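Local coordinates for protein DnaJ homolog subfamily C member 3 (Mus musculus, PDB 3IEG) that acts as a co-chaperone in the endoplasmic reticulum unfolded protein response, binding misfolded proteins through its first two TPR repeats, stimulating the ATPase of HSPA8 and inhibiting the kinase GCN2, at residues N36-A39 with Y40-A44; E109-S112 with Q113-K116; D144-L147 with E148-W152; R223-A226 with H227-V231; E314-I318 with E319-D323. One frame throughout, in Å; residues are numbered along the deposited sequence.

Overall arrangement
The chain is the all-helical TPR part of the protein, without its J domain, and the five local contacts follow one another along it. Contact 1 opens helix 37-50 of TPR 2; contact 2 lies on helix 104-132, and contact 3 ends helix 136-149 of TPR 4. Contacts 2 and 3 touch, Lys116 CD lying 4.0 Å from Val149 CG1, with centres about 16 Å apart. Contact 4 lies on helix 222-246, its centre about 34 Å from that of contact 3. Contact 5 joins the helices of TPR 9. Contacts 1 and 5, with centres about 82 Å apart, span an elongated superhelical array whose first two repeats carry the groove for misfolded proteins.

Contact 1 of 5, residues N36-A39 with Y40-A44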
# COMPACT_ATOMS: atom_id res chain seq x y z
N ASN A 36 -8.46 32.05 27.51
CA ASN A 36 -7.50 32.98 26.94
C ASN A 36 -7.11 32.59 25.52
O ASN A 36 -6.48 31.56 25.30
CB ASN A 36 -6.26 33.01 27.85
CG ASN A 36 -5.31 34.12 27.50
OD1 ASN A 36 -4.35 34.38 28.23
ND2 ASN A 36 -5.58 34.81 26.38
N TYR A 37 -7.47 33.43 24.56
CA TYR A 37 -7.29 33.07 23.16
C TYR A 37 -5.84 32.97 22.67
O TYR A 37 -5.55 32.08 21.88
CB TYR A 37 -8.11 33.99 22.25
CG TYR A 37 -7.58 35.39 22.18
CD1 TYR A 37 -7.83 36.31 23.21
CD2 TYR A 37 -6.83 35.81 21.09
CE1 TYR A 37 -7.33 37.61 23.14
CE2 TYR A 37 -6.34 37.09 21.01
CZ TYR A 37 -6.59 37.99 22.04
OH TYR A 37 -6.09 39.26 21.94
N ILE A 38 -4.95 33.85 23.12
CA ILE A 38 -3.54 33.76 22.68
C ILE A 38 -2.86 32.51 23.17
O ILE A 38 -2.03 31.96 22.46
CB ILE A 38 -2.64 34.98 23.01
CG1 ILE A 38 -3.28 35.86 24.08
CG2 ILE A 38 -2.32 35.78 21.73
CD1 ILE A 38 -2.70 35.62 25.44
N ALA A 39 -3.19 32.07 24.38
CA ALA A 39 -2.60 30.86 24.92
C ALA A 39 -2.78 29.72 23.93
O ALA A 39 -1.81 29.05 23.59
CB ALA A 39 -3.19 30.51 26.27
N TYR A 40 -4.00 29.54 23.43
CA TYR A 40 -4.27 28.52 22.42
C TYR A 40 -3.54 28.82 21.13
O TYR A 40 -3.11 27.89 20.43
CB TYR A 40 -5.77 28.39 22.14
CG TYR A 40 -6.57 27.76 23.25
CD1 TYR A 40 -6.58 26.37 23.45
CD2 TYR A 40 -7.34 28.55 24.11
CE1 TYR A 40 -7.32 25.79 24.48
CE2 TYR A 40 -8.08 27.99 25.13
CZ TYR A 40 -8.07 26.61 25.32
OH TYR A 40 -8.82 26.07 26.34
N TYR A 41 -3.40 30.09 20.79
CA TYR A 41 -2.68 30.45 19.58
C TYR A 41 -1.19 30.10 19.73
O TYR A 41 -0.62 29.46 18.86
CB TYR A 41 -2.88 31.92 19.20
CG TYR A 41 -2.13 32.34 17.96
CD1 TYR A 41 -2.48 31.83 16.70
CD2 TYR A 41 -1.06 33.23 18.04
CE1 TYR A 41 -1.78 32.19 15.55
CE2 TYR A 41 -0.36 33.61 16.90
CZ TYR A 41 -0.72 33.10 15.66
OH TYR A 41 -0.03 33.47 14.52
N ARG A 42 -0.58 30.50 20.84
CA ARG A 42 0.82 30.21 21.08
C ARG A 42 1.10 28.72 21.01
O ARG A 42 2.07 28.28 20.34
CB ARG A 42 1.28 30.78 22.42
CG ARG A 42 1.16 32.30 22.53
CD ARG A 42 1.97 33.02 21.46
NE ARG A 42 1.94 34.46 21.68
CZ ARG A 42 2.13 35.37 20.73
NH1 ARG A 42 2.34 35.00 19.47
NH2 ARG A 42 2.08 36.65 21.04
N ARG A 43 0.25 27.93 21.66
CA ARG A 43 0.38 26.49 21.58
C ARG A 43 0.26 26.01 20.15
O ARG A 43 0.97 25.10 19.76
CB ARG A 43 -0.65 25.79 22.46
CG ARG A 43 -0.31 24.32 22.67
CD ARG A 43 -1.15 23.66 23.74
NE ARG A 43 -2.54 23.54 23.33
CZ ARG A 43 -3.55 23.30 24.16
NH1 ARG A 43 -3.32 23.15 25.45
NH2 ARG A 43 -4.79 23.21 23.68
N ALA A 44 -0.61 26.61 19.36
CA ALA A 44 -0.77 26.16 17.98
C ALA A 44 0.44 26.48 17.10
O ALA A 44 0.79 25.69 16.22
CB ALA A 44 -2.04 26.70 17.36
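Tyr40 reaches back one turn to the carbonyl of Asn36 at the start of helix 37-50, in TPR 2, one of the helix-turn-helix repeats of the tetratricopeptide fold. Asn36 holds the N-cap position, and regular backbone bonds wind the first turn: Tyr41 N to Tyr37 O at 3.1 Å and Arg43 N to Ala39 O at 3.0 Å. The tightly packed side carries the buried Ala39 with Tyr40 and Arg43. With CG anti to its carbonyl carbon (chi1 -71°), Tyr40 swings its ring toward the N-terminal end of the helix, and Tyr40 CD2 comes obliquely to 3.3 Å from Asn36 O. Val30 of helix 19-32 and Val63 of helix 53-66 pack on this ring, whose hydroxyl is hydrogen-bonded to Pro34 O in the loop before the helix. Arg43 forms a salt bridge with Asp59 of helix 53-66. The other flank, with Ile38 and Arg42, is looser, although Leu7 of helix 2-15 touches both side chains. Here chi1 of Arg42 (-61°) sets Arg42 CG 3.2 Å from Ile38 O, and the bend at chi2 directs the rest of the chain. The guanidinium turns one face to the isoleucine, off-centre and near the rim, and the side chains come no closer than 4.5 Å, between Ile38 CG2 and Arg42 NE.

Contact 2 of 5, residues E109-S112 with Q113-K116; sequences EAES and QLVK
Gln113 folds back over the carbonyl of Glu109, using both its backbone and the start of its side chain. Gln113 N donates to Glu109 O at 2.9 Å, while Gln113 CG rests 3.1 Å from Glu109 O. The first torsion (chi1 -67°) sets CG there, and a bend at chi2 (-69°) directs the amide onward. On another flank Leu114 N bonds to Ala110 O at 3.0 Å and Leu114 CG lies 3.5 Å from Ala110 O. The tip of that side chain only grazes the exposed carboxylate of Glu111, Leu114 CD1 being 4.4 Å from Glu111 OE2. Val115 follows the same pattern, its N bonding to Glu111 O and its CG2 branch standing 3.4 Å from Glu111 O, whereas the bond from Lys116 N to Ser112 O is weak. These are the i to i+4 steps of an ordinary alpha-helix, here within the long helix 104-132, which runs on into TPR 4 and packs against the preceding helix pair. Outside this first shell, His79 of helix 71-84 joins the two polar side chains: its NE2 is hydrogen-bonded to Glu109 OE1 and its ND1 to Gln113 NE2. This pairing is consistent with an imidazole protonated at NE2. Gln105 NE2 is hydrogen-bonded to Glu109 OE2, so both carboxylate oxygens are engaged. Phe94 of helix 87-98 meets Gln113 and Leu114, and Leu98 also packs on Leu114.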
# COMPACT_ATOMS: atom_id res chain seq x y z
N GLU A 109 -0.84 36.30 0.96
CA GLU A 109 -0.91 34.85 1.22
C GLU A 109 -2.32 34.29 0.96
O GLU A 109 -2.46 33.26 0.30
CB GLU A 109 -0.44 34.54 2.66
CG GLU A 109 0.44 33.30 2.80
CD GLU A 109 1.23 33.25 4.13
OE1 GLU A 109 1.13 32.22 4.84
OE2 GLU A 109 1.97 34.21 4.46
N ALA A 110 -3.35 34.99 1.43
CA ALA A 110 -4.73 34.57 1.24
C ALA A 110 -5.22 34.67 -0.21
O ALA A 110 -5.97 33.81 -0.66
CB ALA A 110 -5.66 35.33 2.16
N GLU A 111 -4.80 35.70 -0.93
CA GLU A 111 -5.14 35.83 -2.36
C GLU A 111 -4.46 34.74 -3.17
O GLU A 111 -5.05 34.16 -4.09
CB GLU A 111 -4.75 37.21 -2.91
CG GLU A 111 -5.51 38.39 -2.31
CD GLU A 111 -6.90 38.60 -2.92
OE1 GLU A 111 -7.42 39.74 -2.80
OE2 GLU A 111 -7.48 37.66 -3.51
N SER A 112 -3.21 34.46 -2.81
CA SER A 112 -2.43 33.41 -3.43
C SER A 112 -3.08 32.03 -3.21
O SER A 112 -3.13 31.19 -4.12
CB SER A 112 -1.01 33.45 -2.87
OG SER A 112 -0.24 32.39 -3.37
N GLN A 113 -3.60 31.81 -2.00
CA GLN A 113 -4.24 30.56 -1.66
C GLN A 113 -5.64 30.42 -2.27
O GLN A 113 -6.11 29.30 -2.48
CB GLN A 113 -4.26 30.35 -0.15
CG GLN A 113 -2.90 30.15 0.52
CD GLN A 113 -2.25 28.83 0.17
OE1 GLN A 113 -1.77 28.65 -0.95
NE2 GLN A 113 -2.22 27.91 1.12
N LEU A 114 -6.30 31.54 -2.56
CA LEU A 114 -7.62 31.50 -3.21
C LEU A 114 -7.52 31.19 -4.69
O LEU A 114 -8.42 30.56 -5.25
CB LEU A 114 -8.41 32.80 -3.01
CG LEU A 114 -9.18 32.98 -1.69
CD1 LEU A 114 -9.81 34.35 -1.67
CD2 LEU A 114 -10.25 31.92 -1.44
N VAL A 115 -6.43 31.63 -5.33
CA VAL A 115 -6.19 31.29 -6.73
C VAL A 115 -6.00 29.78 -6.80
O VAL A 115 -6.65 29.11 -7.61
CB VAL A 115 -4.98 32.02 -7.34
CG1 VAL A 115 -4.63 31.45 -8.72
CG2 VAL A 115 -5.26 33.52 -7.44
N LYS A 116 -5.16 29.26 -5.91
CA LYS A 116 -4.82 27.85 -5.92
C LYS A 116 -5.96 26.91 -5.53
O LYS A 116 -6.08 25.83 -6.09
CB LYS A 116 -3.61 27.58 -5.04
CG LYS A 116 -2.82 26.37 -5.48
CD LYS A 116 -1.77 26.02 -4.46
CE LYS A 116 -0.61 27.03 -4.45
NZ LYS A 116 0.58 26.45 -3.75

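Contact 3 of 5, residues D144-L147 with E148-W152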
# COMPACT_ATOMS: atom_id res chain seq x y z
N ASP A 144 -3.54 13.16 -9.92
CA ASP A 144 -2.11 13.40 -9.76
C ASP A 144 -1.84 14.86 -9.41
O ASP A 144 -1.14 15.15 -8.45
CB ASP A 144 -1.35 13.02 -11.03
CG ASP A 144 -1.13 11.52 -11.16
OD1 ASP A 144 -1.16 10.79 -10.14
OD2 ASP A 144 -0.90 11.08 -12.31
N LYS A 145 -2.42 15.77 -10.21
CA LYS A 145 -2.29 17.20 -9.98
C LYS A 145 -2.86 17.62 -8.62
O LYS A 145 -2.18 18.28 -7.85
CB LYS A 145 -2.96 18.01 -11.11
CG LYS A 145 -1.99 18.82 -11.99
CD LYS A 145 -1.60 18.07 -13.27
CE LYS A 145 -2.50 18.47 -14.46
NZ LYS A 145 -2.10 17.77 -15.72
N ILE A 146 -4.10 17.23 -8.34
CA ILE A 146 -4.70 17.59 -7.06
C ILE A 146 -3.82 17.11 -5.89
O ILE A 146 -3.48 17.90 -5.01
CB ILE A 146 -6.14 17.07 -6.93
CG1 ILE A 146 -6.98 17.57 -8.10
CG2 ILE A 146 -6.78 17.57 -5.64
CD1 ILE A 146 -8.20 16.73 -8.38
N LEU A 147 -3.42 15.85 -5.91
CA LEU A 147 -2.73 15.29 -4.74
C LEU A 147 -1.33 15.87 -4.47
O LEU A 147 -0.77 15.62 -3.40
CB LEU A 147 -2.72 13.76 -4.78
CG LEU A 147 -4.08 13.09 -4.56
CD1 LEU A 147 -4.07 11.66 -5.09
CD2 LEU A 147 -4.51 13.12 -3.09
N GLU A 148 -0.80 16.64 -5.41
CA GLU A 148 0.45 17.39 -5.21
C GLU A 148 0.25 18.49 -4.18
O GLU A 148 1.15 18.81 -3.43
CB GLU A 148 0.94 18.05 -6.51
CG GLU A 148 1.49 17.11 -7.57
CD GLU A 148 2.68 16.31 -7.08
OE1 GLU A 148 2.73 15.08 -7.36
OE2 GLU A 148 3.56 16.89 -6.40
N VAL A 149 -0.95 19.05 -4.16
CA VAL A 149 -1.26 20.15 -3.27
C VAL A 149 -2.04 19.64 -2.07
O VAL A 149 -1.68 19.92 -0.94
CB VAL A 149 -2.05 21.26 -3.99
CG1 VAL A 149 -2.50 22.33 -3.02
CG2 VAL A 149 -1.21 21.86 -5.12
N CYS A 150 -3.11 18.90 -2.32
CA CYS A 150 -3.94 18.39 -1.24
C CYS A 150 -3.40 17.03 -0.83
O CYS A 150 -3.96 15.97 -1.17
CB CYS A 150 -5.39 18.28 -1.70
SG CYS A 150 -6.06 19.81 -2.38
N VAL A 151 -2.29 17.07 -0.10
CA VAL A 151 -1.51 15.87 0.21
C VAL A 151 -2.12 15.04 1.33
O VAL A 151 -1.80 13.86 1.46
CB VAL A 151 -0.02 16.22 0.54
CG1 VAL A 151 0.73 16.68 -0.72
CG2 VAL A 151 0.08 17.29 1.64
N TRP A 152 -3.00 15.63 2.13
CA TRP A 152 -3.64 14.91 3.22
C TRP A 152 -5.12 14.60 2.92
O TRP A 152 -5.90 14.30 3.83
CB TRP A 152 -3.49 15.67 4.55
CG TRP A 152 -2.07 16.02 4.92
CD1 TRP A 152 -0.93 15.31 4.61
CD2 TRP A 152 -1.64 17.14 5.68
NE1 TRP A 152 0.18 15.94 5.12
CE2 TRP A 152 -0.23 17.07 5.78
CE3 TRP A 152 -2.31 18.22 6.28
CZ2 TRP A 152 0.53 18.03 6.46
CZ3 TRP A 152 -1.55 19.18 6.96
CH2 TRP A 152 -0.15 19.08 7.04
O HOH W 1 0.26 13.31 -6.81
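Glu148 N turns to Lys145 O at 3.2 Å, arriving 62° out of the carbonyl plane, and only weakly to Asp144 O, as helix 136-149 slackens toward its end. Val149 N and Cys150 N both converge on Ile146 O, although the position of that oxygen is doubtful. The first torsion of Glu148 (chi1 -71°) sets Glu148 CG 3.4 Å from Asp144 O, and a bend at chi2 (-60°) directs the carboxylate to a water. This water spans the remaining step, donating to Asp144 O at 2.8 Å and to Glu148 OE1 at 3.1 Å. It thus gives the Asp144 carbonyl a second partner beside its weak backbone bond, and ties the glutamate to the last full turn. The aspartate carboxylate faces elsewhere, its OD1 in a salt bridge with Arg160 of helix 154-166. This is the C-terminal end of the second helix of TPR 4, where the chain passes to the next repeat through an inverse gamma turn centred on Cys150. On the buried flank Ile146 CG2 packs 4.0 Å from Cys150 SG, and Met120 of helix 104-132 touches both residues. Leu147 CD2 comes forward to 3.5 Å from Cys150 O, while Val151 CG1 folds back to 3.2 Å from Leu147 O. Beyond it Trp152 packs on Leu80 and Lys83 of helix 71-84.

Contact 4 of 5, residues R223-A226 with H227-V231; sequences RCFA and HYKQV
Phe225 makes the apolar contacts, meeting both Tyr228 and Lys229 on an exposed face of the helix. Its ring and that of Tyr228 meet obliquely, Phe225 CE1 lying 4.1 Å from Tyr228 CD2. Lys229 CG lies over one face of the phenylalanine, and the chain continues beside the ring, Lys229 CD lying 3.8 Å from Phe225 CE2. Phe225 extends with CG anti to the backbone N (chi1 -168°), which carries the ring forward along the helix to these partners. Backbone bonds form the second group: His227 N to Arg223 O at 3.2 Å, Tyr228 N to Cys224 O at 3.0 Å and Lys229 N to Phe225 O at 3.1 Å. They belong to the first turns of helix 222-246, which packs on the two helices of TPR 6. A covalent link fixes this start, since Cys224 forms a disulfide with Cys214 of helix 204-217. Polar side chains reach the same two helices: Arg223 pairs with Glu189 in a salt bridge, while His227 NE2 bonds to Ser207 OG and its ring meets Tyr199 edge-to-face. The Tyr228 hydroxyl is hydrogen-bonded to Arg212 NH1, and Gln230 NE2 to Tyr199 OH.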
# COMPACT_ATOMS: atom_id res chain seq x y z
N ARG A 223 -17.38 -8.70 6.56
CA ARG A 223 -16.66 -9.01 5.31
C ARG A 223 -15.21 -9.38 5.58
O ARG A 223 -14.68 -10.31 4.97
CB ARG A 223 -16.74 -7.85 4.31
CG ARG A 223 -17.93 -7.93 3.34
CD ARG A 223 -17.58 -7.38 1.95
NE ARG A 223 -18.04 -6.01 1.72
CZ ARG A 223 -17.40 -4.90 2.10
NH1 ARG A 223 -16.26 -4.96 2.77
NH2 ARG A 223 -17.92 -3.71 1.83
N CYS A 224 -14.58 -8.66 6.49
CA CYS A 224 -13.20 -8.94 6.86
C CYS A 224 -13.07 -10.31 7.49
O CYS A 224 -12.06 -11.00 7.30
CB CYS A 224 -12.64 -7.89 7.81
SG CYS A 224 -11.81 -6.57 6.96
N PHE A 225 -14.10 -10.71 8.25
CA PHE A 225 -14.08 -11.99 8.93
C PHE A 225 -14.28 -13.13 7.94
O PHE A 225 -13.53 -14.11 7.99
CB PHE A 225 -15.10 -12.04 10.07
CG PHE A 225 -14.92 -13.22 10.98
CD1 PHE A 225 -13.86 -13.25 11.91
CD2 PHE A 225 -15.79 -14.31 10.92
CE1 PHE A 225 -13.68 -14.35 12.76
CE2 PHE A 225 -15.62 -15.42 11.76
CZ PHE A 225 -14.57 -15.44 12.69
N ALA A 226 -15.25 -13.00 7.04
CA ALA A 226 -15.54 -14.04 6.05
C ALA A 226 -14.34 -14.33 5.17
O ALA A 226 -14.11 -15.48 4.77
CB ALA A 226 -16.75 -13.65 5.18
N HIS A 227 -13.58 -13.27 4.85
CA HIS A 227 -12.40 -13.38 4.03
C HIS A 227 -11.24 -13.98 4.83
O HIS A 227 -10.47 -14.76 4.29
CB HIS A 227 -12.04 -12.03 3.40
CG HIS A 227 -10.74 -12.05 2.68
ND1 HIS A 227 -10.50 -12.86 1.59
CD2 HIS A 227 -9.58 -11.38 2.91
CE1 HIS A 227 -9.26 -12.69 1.17
NE2 HIS A 227 -8.68 -11.80 1.95
N TYR A 228 -11.12 -13.61 6.10
CA TYR A 228 -10.15 -14.20 7.04
C TYR A 228 -10.22 -15.72 7.05
O TYR A 228 -9.20 -16.41 6.94
CB TYR A 228 -10.39 -13.67 8.47
CG TYR A 228 -9.57 -14.30 9.58
CD1 TYR A 228 -8.19 -14.18 9.60
CD2 TYR A 228 -10.18 -14.97 10.64
CE1 TYR A 228 -7.43 -14.73 10.63
CE2 TYR A 228 -9.44 -15.52 11.67
CZ TYR A 228 -8.07 -15.40 11.66
OH TYR A 228 -7.31 -15.94 12.66
N LYS A 229 -11.44 -16.25 7.13
CA LYS A 229 -11.64 -17.69 7.17
C LYS A 229 -11.15 -18.35 5.90
O LYS A 229 -10.57 -19.45 5.95
CB LYS A 229 -13.10 -18.04 7.45
CG LYS A 229 -13.62 -17.47 8.77
CD LYS A 229 -14.86 -18.18 9.27
CE LYS A 229 -16.11 -17.82 8.48
NZ LYS A 229 -17.33 -18.30 9.21
N GLN A 230 -11.35 -17.68 4.77
CA GLN A 230 -10.90 -18.17 3.46
C GLN A 230 -9.38 -18.15 3.32
O GLN A 230 -8.79 -19.17 3.00
CB GLN A 230 -11.57 -17.38 2.33
CG GLN A 230 -11.03 -17.70 0.94
CD GLN A 230 -11.47 -19.06 0.41
OE1 GLN A 230 -12.17 -19.81 1.09
NE2 GLN A 230 -11.06 -19.37 -0.82
N VAL A 231 -8.74 -17.00 3.57
CA VAL A 231 -7.28 -16.94 3.46
C VAL A 231 -6.61 -17.80 4.50
O VAL A 231 -5.63 -18.45 4.19
CB VAL A 231 -6.65 -15.50 3.57
CG1 VAL A 231 -6.06 -15.05 2.25
CG2 VAL A 231 -7.61 -14.47 4.18

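Contact 5 of 5, residues E314-I318 with E319-D323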
# COMPACT_ATOMS: atom_id res chain seq x y z
N GLU A 314 14.97 -32.49 -15.33
CA GLU A 314 15.25 -33.62 -14.46
C GLU A 314 14.42 -34.87 -14.81
O GLU A 314 14.91 -35.99 -14.71
CB GLU A 314 15.09 -33.25 -12.98
CG GLU A 314 16.38 -32.76 -12.32
CD GLU A 314 16.21 -32.45 -10.82
OE1 GLU A 314 15.61 -33.28 -10.09
OE2 GLU A 314 16.69 -31.37 -10.37
N ALA A 315 13.18 -34.67 -15.24
CA ALA A 315 12.32 -35.78 -15.62
C ALA A 315 12.72 -36.41 -16.96
O ALA A 315 12.58 -37.62 -17.13
CB ALA A 315 10.87 -35.36 -15.65
N TYR A 316 13.22 -35.60 -17.89
CA TYR A 316 13.70 -36.10 -19.19
C TYR A 316 14.89 -37.04 -19.06
O TYR A 316 15.00 -38.00 -19.83
CB TYR A 316 14.07 -34.95 -20.12
CG TYR A 316 12.90 -34.34 -20.84
CD1 TYR A 316 12.84 -32.96 -21.09
CD2 TYR A 316 11.83 -35.13 -21.28
CE1 TYR A 316 11.77 -32.40 -21.75
CE2 TYR A 316 10.74 -34.56 -21.94
CZ TYR A 316 10.72 -33.20 -22.17
OH TYR A 316 9.66 -32.64 -22.83
N LEU A 317 15.75 -36.76 -18.09
CA LEU A 317 16.95 -37.56 -17.82
C LEU A 317 16.64 -38.97 -17.32
O LEU A 317 17.34 -39.92 -17.69
CB LEU A 317 17.85 -36.84 -16.81
CG LEU A 317 18.54 -35.53 -17.22
CD1 LEU A 317 19.22 -34.89 -16.02
CD2 LEU A 317 19.54 -35.77 -18.34
N ILE A 318 15.62 -39.12 -16.48
CA ILE A 318 15.19 -40.45 -16.07
C ILE A 318 14.76 -41.19 -17.34
O ILE A 318 15.16 -42.33 -17.57
CB ILE A 318 14.07 -40.42 -14.99
CG1 ILE A 318 14.55 -39.60 -13.78
CG2 ILE A 318 13.67 -41.84 -14.57
CD1 ILE A 318 13.47 -39.24 -12.77
N GLU A 319 13.99 -40.51 -18.18
CA GLU A 319 13.55 -41.04 -19.47
C GLU A 319 14.67 -41.15 -20.51
O GLU A 319 14.40 -41.49 -21.67
CB GLU A 319 12.43 -40.18 -20.03
CG GLU A 319 11.17 -40.18 -19.21
CD GLU A 319 10.50 -41.52 -19.20
OE1 GLU A 319 10.86 -42.36 -18.35
OE2 GLU A 319 9.59 -41.73 -20.04
N GLU A 320 15.90 -40.85 -20.11
CA GLU A 320 17.06 -40.94 -21.01
C GLU A 320 16.94 -40.09 -22.27
O GLU A 320 17.67 -40.29 -23.24
CB GLU A 320 17.42 -42.41 -21.33
CG GLU A 320 18.32 -43.05 -20.27
CD GLU A 320 18.29 -44.58 -20.25
OE1 GLU A 320 17.70 -45.20 -21.16
OE2 GLU A 320 18.86 -45.16 -19.29
N MSE A 321 16.02 -39.14 -22.24
CA MSE A 321 15.82 -38.20 -23.34
C MSE A 321 16.72 -37.00 -23.13
O MSE A 321 16.27 -35.92 -22.77
CB MSE A 321 14.36 -37.78 -23.42
CG MSE A 321 13.42 -38.96 -23.53
SE MSE A 321 11.56 -38.40 -23.33
CE MSE A 321 10.62 -40.11 -23.64
N TYR A 322 18.01 -37.21 -23.35
CA TYR A 322 19.05 -36.23 -23.04
C TYR A 322 18.93 -34.93 -23.84
O TYR A 322 19.13 -33.85 -23.30
CB TYR A 322 20.43 -36.87 -23.22
CG TYR A 322 20.65 -38.12 -22.38
CD1 TYR A 322 20.74 -39.38 -22.98
CD2 TYR A 322 20.76 -38.05 -20.99
CE1 TYR A 322 20.94 -40.54 -22.20
CE2 TYR A 322 20.95 -39.19 -20.20
CZ TYR A 322 21.04 -40.43 -20.81
OH TYR A 322 21.24 -41.55 -20.02
N ASP A 323 18.58 -35.06 -25.13
CA ASP A 323 18.40 -33.92 -26.03
C ASP A 323 17.37 -32.91 -25.52
O ASP A 323 17.58 -31.70 -25.59
CB ASP A 323 18.01 -34.40 -27.44
CG ASP A 323 19.22 -34.84 -28.28
OD1 ASP A 323 20.17 -35.45 -27.73
OD2 ASP A 323 19.21 -34.57 -29.50
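Tyr316 O accepts the backbone N of Met321 at 2.9 Å, a bond spanning five residues that closes the end of helix 306-318 as a Schellman motif. Glu320 supplies the turn's positive phi (57°), and Glu320 N bonds back weakly to Leu317 O at 3.0 Å. Glu319 N likewise makes a weak bond to Ala315 O. The bend lies within TPR 9, where it reverses the chain between helix 306-318 and helix 322-333, the antiparallel pair of the repeat. Met321, a selenomethionine at the N-cap position of the second helix, is also the centre of an inverse gamma turn. Its extended chain brings selenium obliquely to the Tyr316 ring in a Met-aromatic contact, Met321 SE lying 3.9 Å from Tyr316 CD2. The selenium stands 65° off the ring normal. Ile292 of helix 288-301 and Ala325 of helix 322-333 also pack on this tyrosine, placing it between successive helices. Glu319 CG, anti to its own carbonyl carbon, lies 3.6 Å from Ala315 O. On another flank of the turn Leu317 and Tyr322 meet about at right angles, near Leu352 and Leu353 of helix 340-357, which pack on Tyr322. One methyl of the leucine sits at the ring edge, close to the ring plane, with Leu317 CD2 3.7 Å from Tyr322 CD2.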